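Local coordinates for protein 2-heptyl-3-hydroxy-4(1H)-quinolone dioxygenase (Mycobacterium abscessus, PDB 6RB3) that cleaves the ring of the Pseudomonas quinolone signal PQS with molecular oxygen, giving N-octanoylanthranilate and carbon monoxide, at residues V91-S96 with M118-I123; F25-G30 with T51-W56; H212-P217 with Y238-G243. The protein carries 2 engineered substitutions. All coordinates share one frame; numbering follows the deposited sequence.

Interaction 1 (V91-S96 with M118-I123); sequences VPIAHS and MILDLI. Engineered in segment 91-96: Ser96 (natural residue Ala). With JWW (2-heptylquinoline-3,4-diol), chain D.
Ile93 and Leu120 meet on the face of the sheet that also carries His95 and Met118, with Ile93 CG2 4.1 Å from Leu120 CD1. In Leu120, chi1 (-54°) turns CG away from the carbonyl carbon and the extended chi2 carries CD1 on to that methyl. Behind them the two parallel strands are tightly joined. The bond from Met118 N to Pro92 O is 2.8 Å and nearly straight. Ala94 bonds twice to the same strand, through N to Met118 O and through O to Leu120 N. A last rung links Ser96 N to Leu120 O at 2.7 Å. Helix 98-113 packs on Ala94 and Ile119, and helix 253-265 on Met118 and Leu120.

Beyond the last rung the contact is looser. The engineered Ser96 has a positive phi (50°), as expected of the nucleophile elbow of alpha/beta-hydrolases. Leu122 lies against its carbonyl, with CD1 3.5 Å from Ser96 O. Between Ser96 and the turn sits one water. It is 3.2 Å from Ser96 OG, accepts from Ile123 N at 3.0 Å, and donates only weakly to Asp121 O. His95 borders the pocket with its ring, CD2 lying 3.3 Å from C11 of the ligand. The very short approach of Ser96 OG to ligand O18 is doubtful.

Asp121 OD2 is bonded to Ser215 N, which helps to position the carboxylate. Asp121 is inferred to increase the basicity of the active-site histidine, replaced here by Ala246. Its side chain lies about 4 Å from that of Ala246, consistent with an Asp-His pair in the unaltered enzyme.

Interaction 2 (F25-G30 with T51-W56); sequences FVTLSG and TVRVCW. With JWW (2-heptylquinoline-3,4-diol), chain D.
Trp56 holds CG opposite its carbonyl carbon (chi1 -50°), which turns the indole back toward segment 25-30. Leu28 does the same (chi1 -65°) and, with CD1 extended, lays CD2 3.7 Å from Trp56 CH2. The two side chains cross at about a right angle. Leu28 CD2 also touches Val54 CB at 3.8 Å, and these two lie side by side. Farther along the indole, on its pyrrole ring, Trp56 NE1 donates to Ser29 O at 2.9 Å. That bond is bent, and NE1 stands above the carbonyl plane. A weak second bond runs from NE1 to Gly30 O. The indole thus ties the loop after strand 24-28 to the end of segment 51-56; in that loop Gly30 CA comes within 3.5 Å of C12 of the quinolone.

The other sheet face is more polar. Thr27 and Arg53 point the same way, with Thr27 OG1 3.2 Å from Arg53 CG. Arg53 carries its guanidinium onward to Asp15 and Asp39. Where the strands diverge, one water links Thr27 OG1, Ser29 OG and Val54 O. Ser29 OG is also hydrogen-bonded to Asp34 O. A second water accepts from Ser29 N and donates to Val54 O at 2.6 Å. These waters bridge the widening gap between the backbones.

Parallel bonds hold the earlier part together, the shortest being Val52 N to Phe25 O at 2.7 Å. Within this beta-alpha-beta unit, helix 42-48 packs on the face of Phe25, Thr27, Thr51 and Arg53. Helix 71-85 covers Val26, Val54 and Trp56 on the other, and strand 90-95 lies on the far side of strand 24-28.

Interaction 3 (H212-P217 with Y238-G243); sequences HVFSHP and YRRLGG
Arg240 reaches across from strand 236-240 to Phe214 and Pro217, in the last beta-alpha-beta unit of the alpha/beta-hydrolase sheet. Its CB lies 4.0 Å from Phe214 CE2. CG, extended away from the backbone N (chi1 179°), passes Phe214 O. The chain bends at the CG-CD bond (chi3 -80°), and this turn swings the tip toward the loop after strand 209-214. NE approaches Phe214 CE2 again and forms a salt bridge with Asp223 of helix 221-232. The guanidinium stands at 90° to the Phe214 ring and receives the edge atom CE2 over one of its faces. At the tip, both terminal nitrogens grip a single oxygen: NH2 lies 2.7 Å and NH1 2.8 Å from Pro217 O. That oxygen is in the guanidinium plane. NH1 also donates to a water, which in turn donates to Ser215 O and Leu241 O.

The Phe214 ring nearly parallels that of Tyr238 but meets it rim to rim, with CZ 3.6 Å from Tyr238 CD2. On the other sheet face, Val213 CG1 is tight against Leu241 CD1 at 3.4 Å. Three backbone bonds pair the strands, among them Leu241 N to Phe214 O at 2.8 Å.

The loops beyond are held near the active site. His216 touches Asp121 and lies about 4 Å, between side chains, from the altered Ala246. The side chain of Ser215 turns to the second loop, where its OG accepts a hydrogen bond from Gly243 N at 2.9 Å.

How the interactions relate
All three contacts pair parallel strands of one sheet, and each closes a beta-alpha-beta unit. Along the chain interaction 2 comes first, then interaction 1, then interaction 3. Across the sheet the order runs 51-54, 24-28, 90-95, 116-120, 209-214, 236-240, which puts interaction 1 in the middle. Its centre is about 10 Å from that of interaction 2 and 11 Å from that of interaction 3, and it touches both. Interactions 2 and 3 have centres about 20 Å apart and do not meet. Loops after strands 24-28 and 90-95 reach the quinolone, so interactions 1 and 2 touch it; interaction 3 lies beside Asp121.

Interaction 1 (V91-S96 with M118-I123)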
loop_
_atom_site.group_PDB
_atom_site.type_symbol
_atom_site.label_atom_id
_atom_site.label_comp_id
_atom_site.label_asym_id
_atom_site.label_seq_id
_atom_site.Cartn_x
_atom_site.Cartn_y
_atom_site.Cartn_z
ATOM N N VAL A 91 8.247 -10.060 -1.830
ATOM C CA VAL A 91 7.911 -9.207 -0.689
ATOM C C VAL A 91 7.075 -8.008 -1.105
ATOM O O VAL A 91 7.591 -7.050 -1.671
ATOM C CB VAL A 91 9.193 -8.758 0.044
ATOM C CG1 VAL A 91 8.910 -7.847 1.203
ATOM C CG2 VAL A 91 9.982 -10.015 0.473
ATOM N N PRO A 92 5.785 -7.998 -0.783
ATOM C CA PRO A 92 4.995 -6.780 -1.022
ATOM C C PRO A 92 5.434 -5.598 -0.159
ATOM O O PRO A 92 5.697 -5.737 1.030
ATOM C CB PRO A 92 3.556 -7.207 -0.686
ATOM C CG PRO A 92 3.545 -8.648 -0.678
ATOM C CD PRO A 92 4.936 -9.113 -0.310
ATOM N N ILE A 93 5.497 -4.424 -0.793
ATOM C CA ILE A 93 5.652 -3.109 -0.169
ATOM C C ILE A 93 4.380 -2.370 -0.543
ATOM O O ILE A 93 4.230 -1.987 -1.698
ATOM C CB ILE A 93 6.867 -2.349 -0.705
ATOM C CG1 ILE A 93 8.086 -3.240 -0.680
ATOM C CG2 ILE A 93 7.106 -1.032 0.090
ATOM C CD1 ILE A 93 9.288 -2.588 -1.391
ATOM N N ALA A 94 3.500 -2.111 0.406
ATOM C CA ALA A 94 2.190 -1.570 0.078
ATOM C C ALA A 94 1.965 -0.239 0.787
ATOM O O ALA A 94 2.308 -0.083 1.961
ATOM C CB ALA A 94 1.088 -2.569 0.449
ATOM N N HIS A 95 1.395 0.729 0.065
ATOM C CA HIS A 95 1.149 2.042 0.639
ATOM C C HIS A 95 -0.248 2.139 1.234
ATOM O O HIS A 95 -1.237 1.792 0.567
ATOM C CB HIS A 95 1.301 3.143 -0.394
ATOM C CG HIS A 95 0.933 4.504 0.110
ATOM N ND1 HIS A 95 1.715 5.199 1.009
ATOM C CD2 HIS A 95 -0.094 5.328 -0.205
ATOM C CE1 HIS A 95 1.194 6.396 1.221
ATOM N NE2 HIS A 95 0.087 6.492 0.514
ATOM N N SER A 96 -0.308 2.608 2.487
ATOM C CA SER A 96 -1.578 2.911 3.114
ATOM C C SER A 96 -2.534 1.730 2.957
ATOM O O SER A 96 -2.197 0.602 3.341
ATOM C CB SER A 96 -2.139 4.219 2.516
ATOM O OG SER A 96 -3.301 4.613 3.211
ATOM N N MET A 118 5.871 -5.338 3.787
ATOM C CA MET A 118 6.073 -4.002 4.325
ATOM C C MET A 118 4.860 -3.120 4.024
ATOM O O MET A 118 4.398 -3.049 2.893
ATOM C CB MET A 118 7.341 -3.355 3.753
ATOM C CG MET A 118 7.468 -1.912 4.217
ATOM S SD MET A 118 9.148 -1.241 4.075
ATOM C CE MET A 118 9.873 -2.277 5.286
ATOM N N ILE A 119 4.372 -2.435 5.036
ATOM C CA ILE A 119 3.268 -1.496 4.907
ATOM C C ILE A 119 3.796 -0.116 5.238
ATOM O O ILE A 119 4.682 0.032 6.093
ATOM C CB ILE A 119 2.085 -1.891 5.813
ATOM C CG1 ILE A 119 1.635 -3.292 5.393
ATOM C CG2 ILE A 119 0.975 -0.926 5.730
ATOM C CD1 ILE A 119 0.552 -3.806 6.216
ATOM N N LEU A 120 3.299 0.875 4.508
ATOM C CA LEU A 120 3.745 2.260 4.609
ATOM C C LEU A 120 2.582 3.114 5.066
ATOM O O LEU A 120 1.623 3.282 4.319
ATOM C CB LEU A 120 4.246 2.791 3.261
ATOM C CG LEU A 120 5.324 1.968 2.568
ATOM C CD1 LEU A 120 5.738 2.647 1.273
ATOM C CD2 LEU A 120 6.546 1.766 3.397
ATOM N N ASP A 121 2.673 3.641 6.286
ATOM C CA ASP A 121 1.682 4.571 6.848
ATOM C C ASP A 121 0.230 4.156 6.564
ATOM O O ASP A 121 -0.479 4.784 5.775
ATOM C CB ASP A 121 1.910 6.003 6.336
ATOM C CG ASP A 121 1.838 7.057 7.468
ATOM O OD1 ASP A 121 0.851 6.963 8.222
ATOM O OD2 ASP A 121 2.771 7.907 7.631
ATOM N N LEU A 122 -0.209 3.079 7.208
ATOM C CA LEU A 122 -1.588 2.635 7.246
ATOM C C LEU A 122 -2.099 2.747 8.681
ATOM O O LEU A 122 -1.474 2.229 9.620
ATOM C CB LEU A 122 -1.656 1.182 6.782
ATOM C CG LEU A 122 -2.958 0.421 7.003
ATOM C CD1 LEU A 122 -4.075 1.070 6.249
ATOM C CD2 LEU A 122 -2.767 -1.066 6.621
ATOM N N ILE A 123 -3.262 3.368 8.850
ATOM C CA ILE A 123 -3.812 3.563 10.191
ATOM C C ILE A 123 -3.969 2.214 10.885
ATOM O O ILE A 123 -4.839 1.410 10.532
ATOM C CB ILE A 123 -5.142 4.324 10.139
ATOM C CG1 ILE A 123 -4.958 5.749 9.596
ATOM C CG2 ILE A 123 -5.754 4.424 11.524
ATOM C CD1 ILE A 123 -3.712 6.431 10.137
HETATM C C10 JWW D . -4.779 6.745 2.042
HETATM C C13 JWW D . -3.856 7.897 -1.814
HETATM C C15 JWW D . -3.497 9.145 -3.947
HETATM C C17 JWW D . -4.081 11.511 -4.159
HETATM C C01 JWW D . -8.548 7.181 2.110
HETATM C C02 JWW D . -9.594 7.182 1.186
HETATM C C03 JWW D . -9.348 6.988 -0.162
HETATM C C04 JWW D . -8.050 6.803 -0.576
HETATM C C05 JWW D . -7.050 6.797 0.350
HETATM C C06 JWW D . -7.248 6.982 1.684
HETATM C C07 JWW D . -6.107 6.968 2.588
HETATM C C09 JWW D . -4.628 6.597 0.673
HETATM C C11 JWW D . -3.259 6.345 0.020
HETATM C C12 JWW D . -3.363 6.495 -1.503
HETATM C C14 JWW D . -2.816 8.638 -2.665
HETATM C C16 JWW D . -2.927 10.521 -4.270
HETATM N N08 JWW D . -5.775 6.617 -0.143
HETATM O O18 JWW D . -3.662 6.746 2.880
HETATM O O19 JWW D . -6.242 7.161 3.991
HETATM O O HOH W 1 -3.725 4.987 6.408
#

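Interaction 2 (F25-G30 with T51-W56)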
loop_
_atom_site.group_PDB
_atom_site.type_symbol
_atom_site.label_atom_id
_atom_site.label_comp_id
_atom_site.label_asym_id
_atom_site.label_seq_id
_atom_site.Cartn_x
_atom_site.Cartn_y
_atom_site.Cartn_z
ATOM N N PHE A 25 10.817 -7.816 -4.961
ATOM C CA PHE A 25 10.025 -6.721 -4.387
ATOM C C PHE A 25 8.833 -6.413 -5.277
ATOM O O PHE A 25 8.995 -6.270 -6.486
ATOM C CB PHE A 25 10.846 -5.442 -4.218
ATOM C CG PHE A 25 11.815 -5.480 -3.061
ATOM C CD1 PHE A 25 11.410 -5.882 -1.796
ATOM C CD2 PHE A 25 13.100 -5.053 -3.234
ATOM C CE1 PHE A 25 12.285 -5.905 -0.763
ATOM C CE2 PHE A 25 13.990 -5.041 -2.182
ATOM C CZ PHE A 25 13.603 -5.481 -0.952
ATOM N N VAL A 26 7.650 -6.287 -4.679
ATOM C CA VAL A 26 6.399 -6.025 -5.403
ATOM C C VAL A 26 5.765 -4.808 -4.754
ATOM O O VAL A 26 5.248 -4.891 -3.625
ATOM C CB VAL A 26 5.422 -7.220 -5.357
ATOM C CG1 VAL A 26 4.109 -6.942 -6.022
ATOM C CG2 VAL A 26 6.072 -8.427 -6.027
ATOM N N THR A 27 5.790 -3.689 -5.447
ATOM C CA THR A 27 5.234 -2.472 -4.870
ATOM C C THR A 27 3.749 -2.369 -5.172
ATOM O O THR A 27 3.291 -2.794 -6.218
ATOM C CB THR A 27 5.973 -1.238 -5.376
ATOM O OG1 THR A 27 5.574 -0.932 -6.710
ATOM C CG2 THR A 27 7.513 -1.487 -5.340
ATOM N N LEU A 28 3.003 -1.881 -4.199
ATOM C CA LEU A 28 1.560 -1.778 -4.247
ATOM C C LEU A 28 1.175 -0.413 -3.693
ATOM O O LEU A 28 1.611 -0.010 -2.617
ATOM C CB LEU A 28 0.943 -2.897 -3.448
ATOM C CG LEU A 28 1.215 -4.279 -4.023
ATOM C CD1 LEU A 28 0.693 -5.215 -2.952
ATOM C CD2 LEU A 28 0.648 -4.550 -5.392
ATOM N N SER A 29 0.418 0.329 -4.458
ATOM C CA SER A 29 0.053 1.693 -4.110
ATOM C C SER A 29 -1.251 1.711 -3.342
ATOM O O SER A 29 -1.916 0.689 -3.160
ATOM C CB SER A 29 -0.035 2.527 -5.385
ATOM O OG SER A 29 1.178 2.385 -6.107
ATOM N N GLY A 30 -1.569 2.891 -2.825
ATOM C CA GLY A 30 -2.867 3.140 -2.265
ATOM C C GLY A 30 -3.917 3.235 -3.359
ATOM O O GLY A 30 -3.699 2.939 -4.533
ATOM N N THR A 51 12.427 -6.106 -8.962
ATOM C CA THR A 51 11.324 -5.283 -8.456
ATOM C C THR A 51 10.241 -5.204 -9.517
ATOM O O THR A 51 10.484 -4.669 -10.610
ATOM C CB THR A 51 11.816 -3.881 -8.114
ATOM O OG1 THR A 51 12.844 -4.005 -7.158
ATOM C CG2 THR A 51 10.738 -3.008 -7.504
ATOM N N VAL A 52 9.049 -5.705 -9.176
ATOM C CA VAL A 52 7.882 -5.609 -10.028
ATOM C C VAL A 52 6.940 -4.633 -9.362
ATOM O O VAL A 52 6.454 -4.909 -8.261
ATOM C CB VAL A 52 7.181 -6.959 -10.218
ATOM C CG1 VAL A 52 5.940 -6.772 -11.082
ATOM C CG2 VAL A 52 8.099 -7.963 -10.845
ATOM N N ARG A 53 6.661 -3.502 -10.012
ATOM C CA ARG A 53 5.703 -2.522 -9.529
ATOM C C ARG A 53 4.339 -2.762 -10.159
ATOM O O ARG A 53 4.226 -2.873 -11.384
ATOM C CB ARG A 53 6.159 -1.109 -9.876
ATOM C CG ARG A 53 7.472 -0.767 -9.291
ATOM C CD ARG A 53 7.775 0.705 -9.497
ATOM N NE ARG A 53 7.917 1.049 -10.902
ATOM C CZ ARG A 53 7.967 2.299 -11.327
ATOM N NH1 ARG A 53 7.875 3.282 -10.417
ATOM N NH2 ARG A 53 8.133 2.590 -12.609
ATOM N N VAL A 54 3.311 -2.809 -9.343
ATOM C CA VAL A 54 2.021 -3.285 -9.800
ATOM C C VAL A 54 0.962 -2.223 -9.585
ATOM O O VAL A 54 0.893 -1.615 -8.515
ATOM C CB VAL A 54 1.608 -4.578 -9.075
ATOM C CG1 VAL A 54 0.205 -4.905 -9.473
ATOM C CG2 VAL A 54 2.524 -5.727 -9.369
ATOM N N CYS A 55 0.088 -2.064 -10.583
ATOM C CA CYS A 55 -1.102 -1.244 -10.459
ATOM C C CYS A 55 -2.314 -2.116 -10.212
ATOM O O CYS A 55 -2.346 -3.283 -10.589
ATOM C CB CYS A 55 -1.380 -0.436 -11.736
ATOM S SG CYS A 55 -0.088 0.712 -12.245
ATOM N N TRP A 56 -3.313 -1.537 -9.568
ATOM C CA TRP A 56 -4.596 -2.182 -9.365
ATOM C C TRP A 56 -5.373 -2.091 -10.671
ATOM O O TRP A 56 -5.161 -1.198 -11.506
ATOM C CB TRP A 56 -5.448 -1.530 -8.225
ATOM C CG TRP A 56 -4.754 -1.316 -6.933
ATOM C CD1 TRP A 56 -4.555 -0.115 -6.288
ATOM C CD2 TRP A 56 -4.121 -2.312 -6.128
ATOM N NE1 TRP A 56 -3.860 -0.311 -5.106
ATOM C CE2 TRP A 56 -3.554 -1.641 -4.995
ATOM C CE3 TRP A 56 -3.985 -3.707 -6.234
ATOM C CZ2 TRP A 56 -2.834 -2.329 -3.990
ATOM C CZ3 TRP A 56 -3.291 -4.387 -5.249
ATOM C CH2 TRP A 56 -2.724 -3.700 -4.133
HETATM C C10 JWW D . -4.779 6.745 2.042
HETATM C C13 JWW D . -3.856 7.897 -1.814
HETATM C C15 JWW D . -3.497 9.145 -3.947
HETATM C C17 JWW D . -4.081 11.511 -4.159
HETATM C C01 JWW D . -8.548 7.181 2.110
HETATM C C02 JWW D . -9.594 7.182 1.186
HETATM C C03 JWW D . -9.348 6.988 -0.162
HETATM C C04 JWW D . -8.050 6.803 -0.576
HETATM C C05 JWW D . -7.050 6.797 0.350
HETATM C C06 JWW D . -7.248 6.982 1.684
HETATM C C07 JWW D . -6.107 6.968 2.588
HETATM C C09 JWW D . -4.628 6.597 0.673
HETATM C C11 JWW D . -3.259 6.345 0.020
HETATM C C12 JWW D . -3.363 6.495 -1.503
HETATM C C14 JWW D . -2.816 8.638 -2.665
HETATM C C16 JWW D . -2.927 10.521 -4.270
HETATM N N08 JWW D . -5.775 6.617 -0.143
HETATM O O18 JWW D . -3.662 6.746 2.880
HETATM O O19 JWW D . -6.242 7.161 3.991
HETATM O O HOH W 2 2.767 0.104 -7.305
HETATM O O HOH W 3 -1.025 -0.746 -6.924
#

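Interaction 3 (H212-P217 with Y238-G243)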
loop_
_atom_site.group_PDB
_atom_site.type_symbol
_atom_site.label_atom_id
_atom_site.label_comp_id
_atom_site.label_asym_id
_atom_site.label_seq_id
_atom_site.Cartn_x
_atom_site.Cartn_y
_atom_site.Cartn_z
ATOM N N HIS A 212 5.753 -2.277 9.789
ATOM C CA HIS A 212 5.085 -1.004 9.521
ATOM C C HIS A 212 6.043 0.175 9.605
ATOM O O HIS A 212 6.692 0.372 10.623
ATOM C CB HIS A 212 3.965 -0.726 10.509
ATOM C CG HIS A 212 3.056 0.409 10.112
ATOM N ND1 HIS A 212 2.166 0.988 10.992
ATOM C CD2 HIS A 212 2.900 1.070 8.940
ATOM C CE1 HIS A 212 1.472 1.929 10.367
ATOM N NE2 HIS A 212 1.900 1.998 9.122
ATOM N N VAL A 213 6.091 0.972 8.546
ATOM C CA VAL A 213 6.941 2.158 8.486
ATOM C C VAL A 213 6.050 3.368 8.233
ATOM O O VAL A 213 5.291 3.397 7.267
ATOM C CB VAL A 213 8.024 2.037 7.407
ATOM C CG1 VAL A 213 8.720 3.347 7.237
ATOM C CG2 VAL A 213 9.040 1.004 7.825
ATOM N N PHE A 214 6.147 4.368 9.092
ATOM C CA PHE A 214 5.256 5.512 9.012
ATOM C C PHE A 214 5.896 6.762 9.588
ATOM O O PHE A 214 6.789 6.693 10.442
ATOM C CB PHE A 214 3.983 5.199 9.793
ATOM C CG PHE A 214 4.255 4.747 11.221
ATOM C CD1 PHE A 214 4.444 3.407 11.531
ATOM C CD2 PHE A 214 4.296 5.660 12.241
ATOM C CE1 PHE A 214 4.646 2.990 12.847
ATOM C CE2 PHE A 214 4.531 5.253 13.564
ATOM C CZ PHE A 214 4.707 3.920 13.860
ATOM N N SER A 215 5.442 7.908 9.100
ATOM C CA SER A 215 5.726 9.165 9.757
ATOM C C SER A 215 4.529 9.767 10.494
ATOM O O SER A 215 4.730 10.631 11.354
ATOM C CB SER A 215 6.231 10.196 8.744
ATOM O OG SER A 215 7.525 9.887 8.317
ATOM N N HIS A 216 3.312 9.342 10.198
ATOM C CA HIS A 216 2.394 10.432 10.322
ATOM C C HIS A 216 1.794 10.581 11.703
ATOM O O HIS A 216 2.137 11.542 12.402
ATOM C CB HIS A 216 1.199 10.383 9.418
ATOM C CG HIS A 216 0.925 11.707 8.797
ATOM N ND1 HIS A 216 1.939 12.623 8.624
ATOM C CD2 HIS A 216 -0.211 12.297 8.353
ATOM C CE1 HIS A 216 1.450 13.699 8.032
ATOM N NE2 HIS A 216 0.152 13.519 7.844
ATOM N N PRO A 217 0.825 9.684 12.122
ATOM C CA PRO A 217 0.137 9.893 13.408
ATOM C C PRO A 217 1.241 10.443 14.308
ATOM O O PRO A 217 2.394 9.977 14.232
ATOM C CB PRO A 217 -0.376 8.513 13.792
ATOM C CG PRO A 217 -0.242 7.680 12.592
ATOM C CD PRO A 217 0.928 8.257 11.767
ATOM N N TYR A 238 8.331 -2.413 13.307
ATOM C CA TYR A 238 7.890 -1.084 12.917
ATOM C C TYR A 238 9.031 -0.098 13.011
ATOM O O TYR A 238 9.999 -0.305 13.745
ATOM C CB TYR A 238 6.699 -0.620 13.777
ATOM C CG TYR A 238 7.013 0.088 15.080
ATOM C CD1 TYR A 238 7.244 -0.630 16.258
ATOM C CD2 TYR A 238 7.026 1.469 15.145
ATOM C CE1 TYR A 238 7.508 0.026 17.452
ATOM C CE2 TYR A 238 7.267 2.138 16.338
ATOM C CZ TYR A 238 7.528 1.402 17.480
ATOM O OH TYR A 238 7.799 2.025 18.674
ATOM N N ARG A 239 8.932 0.973 12.222
ATOM C CA ARG A 239 9.845 2.093 12.364
ATOM C C ARG A 239 9.104 3.395 12.124
ATOM O O ARG A 239 8.515 3.599 11.056
ATOM C CB ARG A 239 11.050 2.007 11.398
ATOM C CG ARG A 239 12.285 2.881 11.884
ATOM C CD ARG A 239 13.297 1.978 12.665
ATOM N NE ARG A 239 13.530 0.743 11.917
ATOM C CZ ARG A 239 13.697 -0.465 12.454
ATOM N NH1 ARG A 239 13.708 -0.619 13.773
ATOM N NH2 ARG A 239 13.861 -1.518 11.653
ATOM N N ARG A 240 9.151 4.275 13.093
ATOM C CA ARG A 240 8.715 5.634 12.870
ATOM C C ARG A 240 9.837 6.389 12.147
ATOM O O ARG A 240 11.000 6.348 12.544
ATOM C CB ARG A 240 8.317 6.308 14.194
ATOM C CG ARG A 240 7.875 7.743 13.997
ATOM C CD ARG A 240 7.474 8.409 15.323
ATOM N NE ARG A 240 6.132 8.043 15.729
ATOM C CZ ARG A 240 5.039 8.606 15.250
ATOM N NH1 ARG A 240 5.123 9.565 14.350
ATOM N NH2 ARG A 240 3.853 8.216 15.679
ATOM N N LEU A 241 9.490 7.051 11.060
ATOM C CA LEU A 241 10.425 7.927 10.379
ATOM C C LEU A 241 10.112 9.378 10.747
ATOM O O LEU A 241 9.077 9.710 11.327
ATOM C CB LEU A 241 10.374 7.695 8.866
ATOM C CG LEU A 241 10.683 6.269 8.431
ATOM C CD1 LEU A 241 10.684 6.146 6.897
ATOM C CD2 LEU A 241 11.998 5.796 8.974
ATOM N N GLY A 242 11.040 10.252 10.441
ATOM C CA GLY A 242 10.892 11.645 10.792
ATOM C C GLY A 242 10.282 12.556 9.725
ATOM O O GLY A 242 10.628 13.740 9.649
ATOM N N GLY A 243 9.398 12.057 8.919
ATOM C CA GLY A 243 8.895 12.835 7.812
ATOM C C GLY A 243 7.751 13.708 8.232
ATOM O O GLY A 243 7.166 13.553 9.309
HETATM O O HOH W 4 6.833 10.854 12.821
#